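PDB 2O3I: hypothetical protein from Chromobacterium violaceum, which is of unknown function but belongs to the DUF917 family, its two domains resembling those of S-methyl thiohydantoin desulfurases. Local coordinates for residues D9-L14 and A235-K240; D47-V52 and V120-G125; L88-R93 and G205-M210; A134-P139 and A362-G367. The protein carries 2 engineered substitutions. One frame throughout, in Å; residues are numbered along the deposited sequence.

Contact 1 (D9-L14 and A235-K240); sequences DLEPLL and ALQDGK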
# COMPACT_ATOMS: atom_id res chain seq x y z
N ASP A 9 -0.73 -36.90 -6.96
CA ASP A 9 -2.07 -36.39 -7.20
C ASP A 9 -2.07 -34.92 -7.62
O ASP A 9 -3.07 -34.41 -8.12
CB ASP A 9 -2.94 -36.53 -5.95
CG ASP A 9 -3.25 -37.97 -5.59
OD1 ASP A 9 -3.36 -38.80 -6.52
OD2 ASP A 9 -3.39 -38.26 -4.38
N LEU A 10 -0.95 -34.23 -7.41
CA LEU A 10 -0.87 -32.82 -7.75
C LEU A 10 -0.92 -32.53 -9.25
O LEU A 10 -1.47 -31.51 -9.67
CB LEU A 10 0.40 -32.20 -7.15
CG LEU A 10 0.54 -32.29 -5.63
CD1 LEU A 10 1.80 -31.59 -5.19
CD2 LEU A 10 -0.68 -31.65 -4.95
N GLU A 11 -0.37 -33.43 -10.06
CA GLU A 11 -0.36 -33.24 -11.50
C GLU A 11 -1.77 -33.29 -12.08
O GLU A 11 -2.16 -32.41 -12.85
CB GLU A 11 0.54 -34.28 -12.18
CG GLU A 11 0.42 -34.32 -13.70
CD GLU A 11 0.81 -33.01 -14.39
OE1 GLU A 11 0.59 -32.91 -15.61
OE2 GLU A 11 1.32 -32.09 -13.73
N PRO A 12 -2.56 -34.33 -11.74
CA PRO A 12 -3.91 -34.36 -12.30
C PRO A 12 -4.79 -33.26 -11.71
O PRO A 12 -5.69 -32.73 -12.37
CB PRO A 12 -4.41 -35.76 -11.94
CG PRO A 12 -3.64 -36.10 -10.70
CD PRO A 12 -2.25 -35.58 -11.02
N LEU A 13 -4.52 -32.92 -10.46
CA LEU A 13 -5.27 -31.89 -9.74
C LEU A 13 -5.12 -30.53 -10.41
O LEU A 13 -6.10 -29.80 -10.58
CB LEU A 13 -4.77 -31.80 -8.29
CG LEU A 13 -5.35 -30.70 -7.40
CD1 LEU A 13 -6.87 -30.79 -7.35
CD2 LEU A 13 -4.76 -30.82 -6.02
N LEU A 14 -3.90 -30.18 -10.77
CA LEU A 14 -3.67 -28.89 -11.40
C LEU A 14 -4.25 -28.87 -12.80
O LEU A 14 -4.73 -27.84 -13.25
CB LEU A 14 -2.17 -28.57 -11.40
CG LEU A 14 -1.18 -29.49 -12.11
CD1 LEU A 14 -0.99 -29.02 -13.56
CD2 LEU A 14 0.16 -29.44 -11.35
N ALA A 235 -8.71 -38.20 -15.42
CA ALA A 235 -9.20 -38.65 -16.71
C ALA A 235 -8.37 -38.05 -17.84
O ALA A 235 -8.14 -38.69 -18.87
CB ALA A 235 -10.67 -38.27 -16.87
N LEU A 236 -7.91 -36.81 -17.65
CA LEU A 236 -7.09 -36.13 -18.65
C LEU A 236 -5.73 -36.79 -18.75
O LEU A 236 -5.24 -37.12 -19.85
CB LEU A 236 -6.92 -34.66 -18.29
CG LEU A 236 -8.16 -33.77 -18.49
CD1 LEU A 236 -7.94 -32.42 -17.86
CD2 LEU A 236 -8.45 -33.63 -19.98
N GLN A 237 -5.11 -36.99 -17.59
CA GLN A 237 -3.79 -37.59 -17.51
C GLN A 237 -3.82 -39.01 -18.08
O GLN A 237 -2.87 -39.45 -18.74
CB GLN A 237 -3.34 -37.60 -16.05
CG GLN A 237 -1.96 -38.17 -15.78
CD GLN A 237 -1.59 -38.12 -14.29
OE1 GLN A 237 -2.45 -38.20 -13.42
NE2 GLN A 237 -0.30 -38.01 -14.01
N ASP A 238 -4.91 -39.73 -17.84
CA ASP A 238 -5.07 -41.10 -18.32
C ASP A 238 -5.45 -41.21 -19.81
O ASP A 238 -5.64 -42.31 -20.32
CB ASP A 238 -6.10 -41.85 -17.48
CG ASP A 238 -5.70 -41.97 -16.01
OD1 ASP A 238 -4.49 -41.95 -15.71
OD2 ASP A 238 -6.61 -42.10 -15.16
N GLY A 239 -5.59 -40.07 -20.49
CA GLY A 239 -5.95 -40.08 -21.90
C GLY A 239 -7.36 -40.55 -22.23
O GLY A 239 -7.58 -41.15 -23.29
N LYS A 240 -8.32 -40.29 -21.34
CA LYS A 240 -9.70 -40.71 -21.57
C LYS A 240 -10.54 -39.64 -22.26
O LYS A 240 -11.68 -39.90 -22.64
CB LYS A 240 -10.37 -41.09 -20.24
CG LYS A 240 -9.73 -42.27 -19.51
CD LYS A 240 -10.51 -42.61 -18.24
CE LYS A 240 -9.81 -43.67 -17.38
NZ LYS A 240 -10.58 -43.93 -16.12
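The side-chain oxygen OE1 of Q237 lies against the P12 ring, 3.5 Å from CB of P12, with CG and CD of that ring almost as close. The contact is a helix-helix packing in which the C-terminal end of helix 225-237 meets the first turns of helix 10-19, joining the N-terminal and C-terminal family regions of the chain. Q237 reaches across with a fully extended chain (chi1 -179°), which carries its amide the whole way to the neighbouring helix. The other end of that amide, NE2 of Q237, lies 3.8 Å from CG of E11, a van der Waals approach to the aliphatic part of the side chain. The carboxylate of E11 and the amide are turned 63° apart, and the carboxylate is engaged elsewhere, its OE1 in a salt bridge with R32 of helix 28-35. Deeper in the interface P12 rests on L230 and R234, while L13 packs on L226 and A229 of the same helix, so the glutamine covers the more exposed margin of a larger apolar seam. Directly after Q237 the helix ends in a Schellman motif. G239 takes positive phi (68°), which suits a residue without a side chain, and the chain folds back on the last turn. The two closing bonds run from K240 N to A235 O at 2.9 Å and from G239 N to L236 O at 3.0 Å.

Contact 2 (D47-V52 and V120-G125); sequences DKVRVV and VAAKLG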
# COMPACT_ATOMS: atom_id res chain seq x y z
N ASP A 47 4.04 -36.19 3.50
CA ASP A 47 3.84 -36.52 2.09
C ASP A 47 2.36 -36.54 1.71
O ASP A 47 2.00 -36.56 0.54
CB ASP A 47 4.45 -37.91 1.85
CG ASP A 47 5.01 -38.07 0.46
OD1 ASP A 47 5.69 -37.13 -0.01
OD2 ASP A 47 4.80 -39.14 -0.15
N LYS A 48 1.50 -36.54 2.73
CA LYS A 48 0.06 -36.60 2.54
C LYS A 48 -0.64 -35.30 2.90
O LYS A 48 -0.30 -34.65 3.90
CB LYS A 48 -0.51 -37.75 3.37
CG LYS A 48 0.03 -39.13 2.98
CD LYS A 48 -0.40 -40.21 3.97
CE LYS A 48 -0.16 -41.61 3.40
NZ LYS A 48 1.23 -41.80 2.90
N VAL A 49 -1.63 -34.93 2.10
CA VAL A 49 -2.39 -33.71 2.32
C VAL A 49 -3.83 -34.06 2.67
O VAL A 49 -4.57 -34.62 1.86
CB VAL A 49 -2.37 -32.81 1.06
CG1 VAL A 49 -3.25 -31.59 1.28
CG2 VAL A 49 -0.94 -32.38 0.74
N ARG A 50 -4.22 -33.72 3.90
CA ARG A 50 -5.56 -33.98 4.37
C ARG A 50 -6.53 -32.96 3.76
O ARG A 50 -6.29 -31.75 3.85
CB ARG A 50 -5.59 -33.90 5.89
CG ARG A 50 -6.83 -34.48 6.56
CD ARG A 50 -6.43 -35.14 7.89
NE ARG A 50 -5.47 -34.34 8.64
CZ ARG A 50 -5.75 -33.20 9.27
NH1 ARG A 50 -6.98 -32.72 9.25
NH2 ARG A 50 -4.79 -32.54 9.91
N VAL A 51 -7.59 -33.45 3.13
CA VAL A 51 -8.61 -32.59 2.53
C VAL A 51 -9.94 -32.89 3.21
O VAL A 51 -10.36 -34.04 3.25
CB VAL A 51 -8.78 -32.87 1.03
CG1 VAL A 51 -9.75 -31.84 0.43
CG2 VAL A 51 -7.43 -32.84 0.33
N VAL A 52 -10.60 -31.86 3.72
CA VAL A 52 -11.87 -32.03 4.42
C VAL A 52 -13.02 -31.26 3.76
O VAL A 52 -12.80 -30.27 3.05
CB VAL A 52 -11.76 -31.56 5.89
CG1 VAL A 52 -10.69 -32.37 6.62
CG2 VAL A 52 -11.43 -30.08 5.95
N VAL A 120 0.82 -25.60 1.58
CA VAL A 120 0.84 -24.87 2.84
C VAL A 120 0.30 -25.73 3.99
O VAL A 120 0.87 -25.74 5.08
CB VAL A 120 0.02 -23.57 2.73
CG1 VAL A 120 -0.13 -22.93 4.11
CG2 VAL A 120 0.71 -22.59 1.77
N ALA A 121 -0.79 -26.45 3.73
CA ALA A 121 -1.39 -27.32 4.74
C ALA A 121 -0.40 -28.42 5.16
O ALA A 121 -0.24 -28.70 6.34
CB ALA A 121 -2.68 -27.95 4.19
N ALA A 122 0.25 -29.03 4.17
CA ALA A 122 1.23 -30.08 4.43
C ALA A 122 2.37 -29.54 5.28
O ALA A 122 2.87 -30.21 6.17
CB ALA A 122 1.78 -30.62 3.12
N LYS A 123 2.77 -28.31 4.99
CA LYS A 123 3.85 -27.65 5.69
C LYS A 123 3.51 -27.24 7.13
O LYS A 123 4.35 -27.32 8.02
CB LYS A 123 4.28 -26.41 4.90
CG LYS A 123 5.34 -25.54 5.57
CD LYS A 123 6.68 -26.26 5.69
CE LYS A 123 7.77 -25.34 6.23
NZ LYS A 123 9.04 -26.09 6.40
N LEU A 124 2.27 -26.82 7.35
CA LEU A 124 1.87 -26.37 8.68
C LEU A 124 1.03 -27.36 9.47
O LEU A 124 0.66 -27.09 10.62
CB LEU A 124 1.11 -25.05 8.56
CG LEU A 124 1.88 -23.92 7.86
CD1 LEU A 124 1.04 -22.66 7.87
CD2 LEU A 124 3.21 -23.68 8.56
N GLY A 125 0.72 -28.50 8.87
CA GLY A 125 -0.08 -29.50 9.56
C GLY A 125 -1.55 -29.12 9.61
O GLY A 125 -2.24 -29.41 10.60
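V49 and A122 make the apolar core of this contact, where strand 49-52 of the mixed sheet meets the last turn of helix 111-124. That helix belongs to a beta-alpha-beta crossover joining the adjacent parallel strands 101-105 and 127-129; strand 49-52 runs parallel to 127-129 on the side away from 101-105, with 3-5 beyond it. The hydrophobic touch is methyl to methyl: CG2 of V49 lies 4.0 Å from CB of A122. With chi1 at 176°, CG1 of V49 is anti to the backbone N and it is the other methyl, CG2, that meets the alanine. A121 adds some cover nearby, and F38 touches both V49 and A122, closing the small apolar cluster from a loop. The polar approach is much slacker. R50 bends at chi2 and chi3 and brings NH2 to 4.1 Å from the carbonyl O of G125, a distance too long for a bond, on the exposed margin of the contact. Backbone bonding belongs to the sheet and to the helix separately: V49 pairs with L5 of strand 3-5, R50 and V52 pair with V128, and nothing of this kind passes between strand and helix. At its end the helix gives way to G125, whose positive phi (76°) turns the chain toward strand 127-129. L124 N still completes a regular helical bond to V120 O, at 2.9 Å.

Contact 3 (L88-R93 and G205-M210); sequences LAARQR and GLAMWM
A90 presents its methyl group to two residues of strand 203-211, and this is the closer, better-covered part of the contact. Its CB stands 4.5 Å from CB of A207 and 4.2 Å from SE of the selenomethionine M210, whose selenium also comes within 4.0 Å of the A90 carbonyl O. That A207 and M210 both face the helix is consistent with the break in alternation at W209, which has left-handed helical backbone angles (phi 60°). M208, also selenomethionine, points away from the helix, its CE 3.6 Å above the plane of the W209 ring and over its centre. In M210, chi1 (-67°) and a straight chi2 (179°) bring SE to the alanine, and the bend at chi3 turns only CE. F157 of strand 156-159 touches A90 and M210 as well and fills in the same layer. Toward the outside the packing slackens. R93 starts out toward the strand, then its end swings off to a salt bridge with E167, and Q92 lies exposed on the helix. Helix 81-96 thus meets the mixed sheet here through apolar contact of an alanine methyl with A207 and M210, with no polar bond between the two segments.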
# COMPACT_ATOMS: atom_id res chain seq x y z
N LEU A 88 1.31 -18.46 8.43
CA LEU A 88 1.87 -18.53 9.78
C LEU A 88 1.55 -17.25 10.55
O LEU A 88 1.33 -17.27 11.76
CB LEU A 88 3.39 -18.72 9.72
CG LEU A 88 3.87 -20.16 9.65
CD1 LEU A 88 5.39 -20.20 9.38
CD2 LEU A 88 3.53 -20.88 10.97
N ALA A 89 1.52 -16.13 9.83
CA ALA A 89 1.20 -14.87 10.46
C ALA A 89 -0.26 -14.96 10.91
O ALA A 89 -0.59 -14.57 12.03
CB ALA A 89 1.38 -13.73 9.45
N ALA A 90 -1.11 -15.51 10.05
CA ALA A 90 -2.53 -15.65 10.38
C ALA A 90 -2.73 -16.60 11.56
O ALA A 90 -3.58 -16.38 12.41
CB ALA A 90 -3.31 -16.15 9.16
N ARG A 91 -1.93 -17.66 11.60
CA ARG A 91 -2.01 -18.63 12.68
C ARG A 91 -1.57 -17.99 14.00
O ARG A 91 -2.18 -18.22 15.05
CB ARG A 91 -1.12 -19.84 12.38
CG ARG A 91 -0.92 -20.77 13.57
CD ARG A 91 -0.05 -21.96 13.22
NE ARG A 91 -0.82 -23.20 13.22
CZ ARG A 91 -0.36 -24.37 12.79
NH1 ARG A 91 0.88 -24.47 12.31
NH2 ARG A 91 -1.13 -25.44 12.84
N GLN A 92 -0.50 -17.21 13.95
CA GLN A 92 -0.00 -16.54 15.15
C GLN A 92 -1.06 -15.57 15.69
O GLN A 92 -1.30 -15.50 16.90
CB GLN A 92 1.30 -15.79 14.84
CG GLN A 92 1.86 -15.03 16.04
CD GLN A 92 3.13 -14.27 15.71
OE1 GLN A 92 4.21 -14.85 15.57
NE2 GLN A 92 3.01 -12.95 15.57
N ARG A 93 -1.69 -14.82 14.80
CA ARG A 93 -2.71 -13.88 15.22
C ARG A 93 -3.87 -14.61 15.87
O ARG A 93 -4.39 -14.16 16.90
CB ARG A 93 -3.22 -13.06 14.02
CG ARG A 93 -4.35 -12.12 14.38
CD ARG A 93 -3.90 -11.09 15.41
NE ARG A 93 -3.71 -9.78 14.79
CZ ARG A 93 -2.71 -9.48 13.97
NH1 ARG A 93 -1.79 -10.38 13.68
NH2 ARG A 93 -2.66 -8.28 13.42
N GLY A 205 3.10 -14.08 -1.03
CA GLY A 205 2.07 -14.91 -0.46
C GLY A 205 0.99 -14.05 0.16
O GLY A 205 1.27 -12.95 0.67
N LEU A 206 -0.25 -14.53 0.10
CA LEU A 206 -1.36 -13.79 0.69
C LEU A 206 -2.17 -14.68 1.61
O LEU A 206 -2.40 -15.86 1.33
CB LEU A 206 -2.28 -13.25 -0.41
CG LEU A 206 -3.67 -12.74 0.01
CD1 LEU A 206 -3.53 -11.50 0.90
CD2 LEU A 206 -4.48 -12.42 -1.23
N ALA A 207 -2.59 -14.11 2.73
CA ALA A 207 -3.41 -14.82 3.70
C ALA A 207 -4.43 -13.81 4.22
O ALA A 207 -4.07 -12.80 4.83
CB ALA A 207 -2.55 -15.36 4.84
N MSE A 208 -5.70 -14.08 3.95
CA MSE A 208 -6.77 -13.18 4.38
C MSE A 208 -8.07 -13.95 4.58
O MSE A 208 -8.13 -15.16 4.36
CB MSE A 208 -6.96 -12.05 3.35
CG MSE A 208 -7.38 -12.51 1.96
SE MSE A 208 -7.42 -11.04 0.68
CE MSE A 208 -9.13 -10.26 1.17
N TRP A 209 -9.11 -13.24 5.01
CA TRP A 209 -10.41 -13.84 5.24
C TRP A 209 -10.40 -14.97 6.29
O TRP A 209 -10.95 -16.05 6.07
CB TRP A 209 -11.00 -14.34 3.91
CG TRP A 209 -11.62 -13.23 3.07
CD1 TRP A 209 -12.39 -12.19 3.53
CD2 TRP A 209 -11.59 -13.10 1.65
NE1 TRP A 209 -12.84 -11.43 2.48
CE2 TRP A 209 -12.36 -11.96 1.31
CE3 TRP A 209 -10.98 -13.84 0.62
CZ2 TRP A 209 -12.55 -11.54 -0.01
CZ3 TRP A 209 -11.17 -13.42 -0.70
CH2 TRP A 209 -11.95 -12.28 -1.00
N MSE A 210 -9.77 -14.70 7.42
CA MSE A 210 -9.73 -15.67 8.50
C MSE A 210 -11.18 -15.93 8.91
O MSE A 210 -11.98 -14.99 9.04
CB MSE A 210 -8.94 -15.12 9.69
CG MSE A 210 -7.46 -14.94 9.42
SE MSE A 210 -6.54 -14.19 10.95
CE MSE A 210 -6.73 -12.31 10.50

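Contact 4 (A134-P139 and A362-G367); sequences AGRAVP and APLSEG
L364 points its two methyl groups at the 134-139 loop: CD2 lies between A134 and the stem of R136, and CD1 rests on A134. CD2 of L364 comes nearest, 3.3 Å from the carbonyl O of A134, and sits 4.1 Å from CB of A134. The other methyl, CD1, lies 4.0 Å from CA of A134, and both methyls thus lie against that residue. R136 crosses L364 at a slant and offers its aliphatic stem: CG and CD of R136 are each 4.0 Å from CD2 of L364. Its chi1 of 53° places CG between the backbone N and carbonyl carbon, and a bend at chi3 turns the guanidinium back along its own chain. There NE and NH2 of R136 both donate to A137 O, at 3.0 and 3.2 Å, with that oxygen close to the guanidinium plane, while NH1 reaches P317 O. The loop after strand 127-129 is thereby joined to the turn that precedes helix 367-379; F373 of that helix packs on R136 and V138. In the turn itself A362 O accepts from both N and OG of S365. Because the polar head of R136 is spent on backbone oxygens, the part it leaves to L364 is hydrocarbon, and the two loops, one from each family region, meet here through buried van der Waals packing, without a polar bond between the two segments.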
# COMPACT_ATOMS: atom_id res chain seq x y z
N ALA A 134 -15.44 -19.57 -5.86
CA ALA A 134 -16.26 -19.37 -7.05
C ALA A 134 -16.48 -20.61 -7.90
O ALA A 134 -17.49 -20.71 -8.60
CB ALA A 134 -15.64 -18.28 -7.91
N GLY A 135 -15.55 -21.55 -7.84
CA GLY A 135 -15.67 -22.74 -8.66
C GLY A 135 -14.97 -22.44 -9.98
O GLY A 135 -14.93 -23.27 -10.89
N ARG A 136 -14.44 -21.22 -10.08
CA ARG A 136 -13.71 -20.76 -11.25
C ARG A 136 -12.66 -19.75 -10.78
O ARG A 136 -12.52 -19.51 -9.58
CB ARG A 136 -14.65 -20.08 -12.26
CG ARG A 136 -15.51 -18.97 -11.67
CD ARG A 136 -16.10 -18.09 -12.75
NE ARG A 136 -15.04 -17.38 -13.48
CZ ARG A 136 -15.21 -16.76 -14.64
NH1 ARG A 136 -16.39 -16.74 -15.22
NH2 ARG A 136 -14.17 -16.18 -15.23
N ALA A 137 -11.92 -19.18 -11.72
CA ALA A 137 -10.91 -18.18 -11.39
C ALA A 137 -11.54 -16.84 -11.75
O ALA A 137 -12.21 -16.73 -12.77
CB ALA A 137 -9.64 -18.41 -12.18
N VAL A 138 -11.33 -15.84 -10.91
CA VAL A 138 -11.90 -14.52 -11.16
C VAL A 138 -10.83 -13.44 -11.16
O VAL A 138 -9.82 -13.56 -10.48
CB VAL A 138 -12.99 -14.16 -10.10
CG1 VAL A 138 -14.05 -15.26 -10.05
CG2 VAL A 138 -12.35 -13.95 -8.74
N PRO A 139 -11.05 -12.36 -11.92
CA PRO A 139 -10.07 -11.27 -11.99
C PRO A 139 -9.92 -10.45 -10.72
O PRO A 139 -8.87 -9.84 -10.51
CB PRO A 139 -10.58 -10.43 -13.16
CG PRO A 139 -12.05 -10.56 -13.03
CD PRO A 139 -12.21 -12.06 -12.77
N ALA A 362 -24.49 -21.86 -9.14
CA ALA A 362 -25.61 -21.09 -8.63
C ALA A 362 -25.28 -19.85 -7.79
O ALA A 362 -25.81 -18.77 -8.03
CB ALA A 362 -26.54 -22.01 -7.84
N PRO A 363 -24.39 -19.98 -6.79
CA PRO A 363 -24.06 -18.80 -5.96
C PRO A 363 -23.52 -17.59 -6.72
O PRO A 363 -23.54 -16.46 -6.21
CB PRO A 363 -23.04 -19.35 -4.96
CG PRO A 363 -23.42 -20.82 -4.86
CD PRO A 363 -23.68 -21.18 -6.30
N LEU A 364 -23.04 -17.81 -7.94
CA LEU A 364 -22.48 -16.74 -8.77
C LEU A 364 -23.49 -16.09 -9.70
O LEU A 364 -23.31 -14.95 -10.12
CB LEU A 364 -21.33 -17.29 -9.63
CG LEU A 364 -19.87 -17.27 -9.18
CD1 LEU A 364 -19.73 -17.60 -7.71
CD2 LEU A 364 -19.11 -18.26 -10.06
N SER A 365 -24.54 -16.84 -10.02
CA SER A 365 -25.58 -16.40 -10.96
C SER A 365 -26.57 -15.34 -10.49
O SER A 365 -27.51 -15.02 -11.22
CB SER A 365 -26.38 -17.62 -11.42
OG SER A 365 -27.13 -18.14 -10.33
N GLU A 366 -26.38 -14.81 -9.29
CA GLU A 366 -27.31 -13.80 -8.79
C GLU A 366 -26.74 -13.07 -7.58
O GLU A 366 -25.69 -13.45 -7.06
CB GLU A 366 -28.64 -14.46 -8.39
CG GLU A 366 -28.48 -15.52 -7.30
CD GLU A 366 -29.80 -16.13 -6.84
OE1 GLU A 366 -30.51 -16.74 -7.67
OE2 GLU A 366 -30.13 -16.01 -5.64
N GLY A 367 -27.45 -12.03 -7.16
CA GLY A 367 -27.02 -11.26 -6.00
C GLY A 367 -25.85 -10.34 -6.24
O GLY A 367 -25.62 -9.87 -7.36

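Overall arrangement
Contacts 2 and 3 touch and share the mixed sheet: L124 O and R91 NH1 are 3.1 Å apart, a probable hydrogen bond, and L124 CD2 meets L88 CD2 at 3.7 Å, with centres about 16 Å apart. Contact 1 lies about 20 Å from contact 2 between centres, though their nearest atoms come within about 6 Å, and its chain loop encloses contacts 2 and 3. Contact 4 is the most central, about 11 Å from the centre of the chain; its nearest atoms are about 8 Å from contact 3 and 11 Å from contact 1. Contacts 1, 3 and 4 all join the two family regions, whereas contact 2 stays within the N-terminal one.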